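Local atomic coordinates of VP1 (Merkel cell polyomavirus, PDB entry 4FMI), a protein that forms the shell of the virus, its disulfide-linked pentamers serving as the 72 units of the T=7 icosahedral capsid, and takes part in attachment and entry. Residues Gly219-Thr224 / Phe261-Ser266. Numbering follows the deposited sequence.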
ATOM      1  N   GLY B 219     -10.109   5.887  11.026  1.00 17.55           N
ATOM      2  CA  GLY B 219     -10.167   4.574  11.661  1.00 18.58           C
ATOM      3  C   GLY B 219      -9.647   4.700  13.081  1.00 18.31           C
ATOM      4  O   GLY B 219      -8.904   5.628  13.385  1.00 18.31           O
ATOM      5  N   SER B 220     -10.024   3.768  13.955  1.00 20.27           N
ATOM      6  CA  SER B 220      -9.740   3.926  15.388  1.00 21.74           C
ATOM      7  C   SER B 220      -8.412   3.343  15.877  1.00 21.45           C
ATOM      8  O   SER B 220      -7.780   3.916  16.775  1.00 21.64           O
ATOM      9  CB  SER B 220     -10.892   3.378  16.239  1.00 23.49           C
ATOM     10  OG  SER B 220     -11.065   1.985  16.048  1.00 25.62           O
ATOM     11  N   GLN B 221      -8.017   2.199  15.323  1.00 19.65           N
ATOM     12  CA  GLN B 221      -6.782   1.521  15.720  1.00 21.35           C
ATOM     13  C   GLN B 221      -5.902   1.263  14.500  1.00 20.74           C
ATOM     14  O   GLN B 221      -5.080   0.347  14.495  1.00 19.97           O
ATOM     15  CB  GLN B 221      -7.086   0.202  16.451  1.00 23.01           C
ATOM     16  CG  GLN B 221      -7.541   0.385  17.894  1.00 23.55           C
ATOM     17  CD  GLN B 221      -7.634  -0.919  18.681  1.00 24.51           C
ATOM     18  OE1 GLN B 221      -6.816  -1.830  18.522  1.00 28.99           O
ATOM     19  NE2 GLN B 221      -8.621  -0.998  19.553  1.00 23.00           N
ATOM     20  N   THR B 222      -6.093   2.086  13.471  1.00 20.33           N
ATOM     21  CA  THR B 222      -5.356   1.968  12.216  1.00 18.72           C
ATOM     22  C   THR B 222      -3.865   2.123  12.448  1.00 15.93           C
ATOM     23  O   THR B 222      -3.440   3.037  13.155  1.00 16.34           O
ATOM     24  CB  THR B 222      -5.825   3.004  11.194  1.00 18.40           C
ATOM     25  OG1 THR B 222      -7.254   2.980  11.135  1.00 17.36           O
ATOM     26  CG2 THR B 222      -5.252   2.684   9.809  1.00 17.31           C
ATOM     27  N   PRO B 223      -3.064   1.205  11.879  1.00 14.92           N
ATOM     28  CA  PRO B 223      -1.640   1.306  12.117  1.00 14.46           C
ATOM     29  C   PRO B 223      -1.115   2.695  11.743  1.00 13.72           C
ATOM     30  O   PRO B 223      -1.454   3.236  10.676  1.00 11.48           O
ATOM     31  CB  PRO B 223      -1.062   0.235  11.182  1.00 14.33           C
ATOM     32  CG  PRO B 223      -2.126  -0.771  11.087  1.00 15.02           C
ATOM     33  CD  PRO B 223      -3.397   0.021  11.061  1.00 14.81           C
ATOM     34  N   THR B 224      -0.325   3.275  12.645  1.00 12.48           N
ATOM     35  CA  THR B 224       0.474   4.422  12.298  1.00 13.11           C
ATOM     36  C   THR B 224       1.724   3.921  11.555  1.00 14.04           C
ATOM     37  O   THR B 224       2.572   3.211  12.121  1.00 13.57           O
ATOM     38  CB  THR B 224       0.835   5.281  13.538  1.00 13.02           C
ATOM     39  OG1 THR B 224      -0.368   5.788  14.144  1.00 13.56           O
ATOM     40  CG2 THR B 224       1.735   6.462  13.140  1.00 11.38           C
ATOM     41  N   PHE B 261      -4.028   7.814  18.738  1.00 13.94           N
ATOM     42  CA  PHE B 261      -4.646   7.919  20.062  1.00 13.46           C
ATOM     43  C   PHE B 261      -3.744   7.276  21.118  1.00 14.39           C
ATOM     44  O   PHE B 261      -3.152   6.221  20.874  1.00 13.66           O
ATOM     45  CB  PHE B 261      -6.004   7.194  20.097  1.00 12.63           C
ATOM     46  CG  PHE B 261      -7.080   7.796  19.206  1.00 11.22           C
ATOM     47  CD1 PHE B 261      -7.709   8.996  19.548  1.00 12.29           C
ATOM     48  CD2 PHE B 261      -7.504   7.127  18.056  1.00 12.57           C
ATOM     49  CE1 PHE B 261      -8.723   9.541  18.734  1.00 11.96           C
ATOM     50  CE2 PHE B 261      -8.515   7.658  17.243  1.00 10.50           C
ATOM     51  CZ  PHE B 261      -9.117   8.868  17.581  1.00 12.43           C
ATOM     52  N   LEU B 262      -3.641   7.906  22.285  1.00 14.84           N
ATOM     53  CA  LEU B 262      -3.201   7.192  23.471  1.00 15.62           C
ATOM     54  C   LEU B 262      -4.452   6.542  24.073  1.00 16.62           C
ATOM     55  O   LEU B 262      -5.389   7.248  24.465  1.00 15.66           O
ATOM     56  CB  LEU B 262      -2.546   8.139  24.468  1.00 15.49           C
ATOM     57  CG  LEU B 262      -1.992   7.500  25.750  1.00 18.31           C
ATOM     58  CD1 LEU B 262      -0.802   6.578  25.477  1.00 17.12           C
ATOM     59  CD2 LEU B 262      -1.629   8.563  26.766  1.00 15.69           C
ATOM     60  N   PHE B 263      -4.473   5.208  24.109  1.00 16.06           N
ATOM     61  CA  PHE B 263      -5.602   4.458  24.678  1.00 17.09           C
ATOM     62  C   PHE B 263      -5.393   4.245  26.167  1.00 17.93           C
ATOM     63  O   PHE B 263      -4.462   3.548  26.585  1.00 18.15           O
ATOM     64  CB  PHE B 263      -5.779   3.108  23.984  1.00 16.68           C
ATOM     65  CG  PHE B 263      -6.312   3.210  22.571  1.00 17.55           C
ATOM     66  CD1 PHE B 263      -5.456   3.487  21.508  1.00 15.63           C
ATOM     67  CD2 PHE B 263      -7.667   3.023  22.314  1.00 16.40           C
ATOM     68  CE1 PHE B 263      -5.947   3.586  20.205  1.00 17.53           C
ATOM     69  CE2 PHE B 263      -8.169   3.117  21.014  1.00 17.62           C
ATOM     70  CZ  PHE B 263      -7.304   3.399  19.956  1.00 15.88           C
ATOM     71  N   LYS B 264      -6.270   4.844  26.967  1.00 18.55           N
ATOM     72  CA  LYS B 264      -6.156   4.766  28.425  1.00 18.45           C
ATOM     73  C   LYS B 264      -7.018   3.627  28.970  1.00 18.49           C
ATOM     74  O   LYS B 264      -7.992   3.234  28.334  1.00 17.05           O
ATOM     75  CB  LYS B 264      -6.531   6.108  29.054  1.00 18.17           C
ATOM     76  CG  LYS B 264      -5.761   7.284  28.461  1.00 16.56           C
ATOM     77  CD  LYS B 264      -6.256   8.606  28.999  1.00 17.02           C
ATOM     78  CE  LYS B 264      -5.581   9.771  28.297  1.00 13.19           C
ATOM     79  NZ  LYS B 264      -5.863  11.059  29.008  1.00 19.53           N
ATOM     80  N   THR B 265      -6.631   3.110  30.139  1.00 19.11           N
ATOM     81  CA  THR B 265      -7.240   1.928  30.769  1.00 21.18           C
ATOM     82  C   THR B 265      -8.766   1.994  30.904  1.00 20.37           C
ATOM     83  O   THR B 265      -9.454   0.997  30.688  1.00 20.07           O
ATOM     84  CB  THR B 265      -6.639   1.686  32.191  1.00 22.69           C
ATOM     85  OG1 THR B 265      -5.209   1.727  32.125  1.00 23.43           O
ATOM     86  CG2 THR B 265      -7.093   0.339  32.767  1.00 22.40           C
ATOM     87  N   SER B 266      -9.271   3.165  31.287  1.00 19.67           N
ATOM     88  CA  SER B 266     -10.696   3.397  31.477  1.00 21.07           C
ATOM     89  C   SER B 266     -11.481   3.329  30.165  1.00 21.00           C
ATOM     90  O   SER B 266     -12.704   3.173  30.170  1.00 19.77           O
ATOM     91  CB  SER B 266     -10.900   4.777  32.088  1.00 22.06           C
ATOM     92  OG  SER B 266     -10.285   5.751  31.265  1.00 21.73           O
TER
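The loop around S220 passes the end of strand 250-263 with 8.0 Å between the CA atoms of S220 and F261, and no hydrogen bond joins the two. The carbonyl of S220 points instead between two phenylalanine rings of the strand. Its O lies in the plane of the F263 ring, at the edge, 3.3 Å from F263 CZ, and near the plane of the F261 ring, 3.5 Å from F261 CD2. The partly positive C-H rims of both rings probably offset, weakly, the lack of a hydrogen-bond partner for this buried acceptor in the model. Both phenylalanines hold CG anti to the carbonyl carbon (chi1 -65° in F261, -71° in F263), which brings the rings across to the loop. Q221 adds an aliphatic contact: its CG packs obliquely on F263 CZ at 3.7 Å, with amide and ring planes 67° apart. The contact thus packs the loop between strands 210-217 and 225-229 against one end of the antiparallel jelly-roll beta-sandwich of the polyomavirus coat protein, where F261 and F263 also touch M269 of strand 269-287 and V110 and H119, respectively, of a neighbouring subunit.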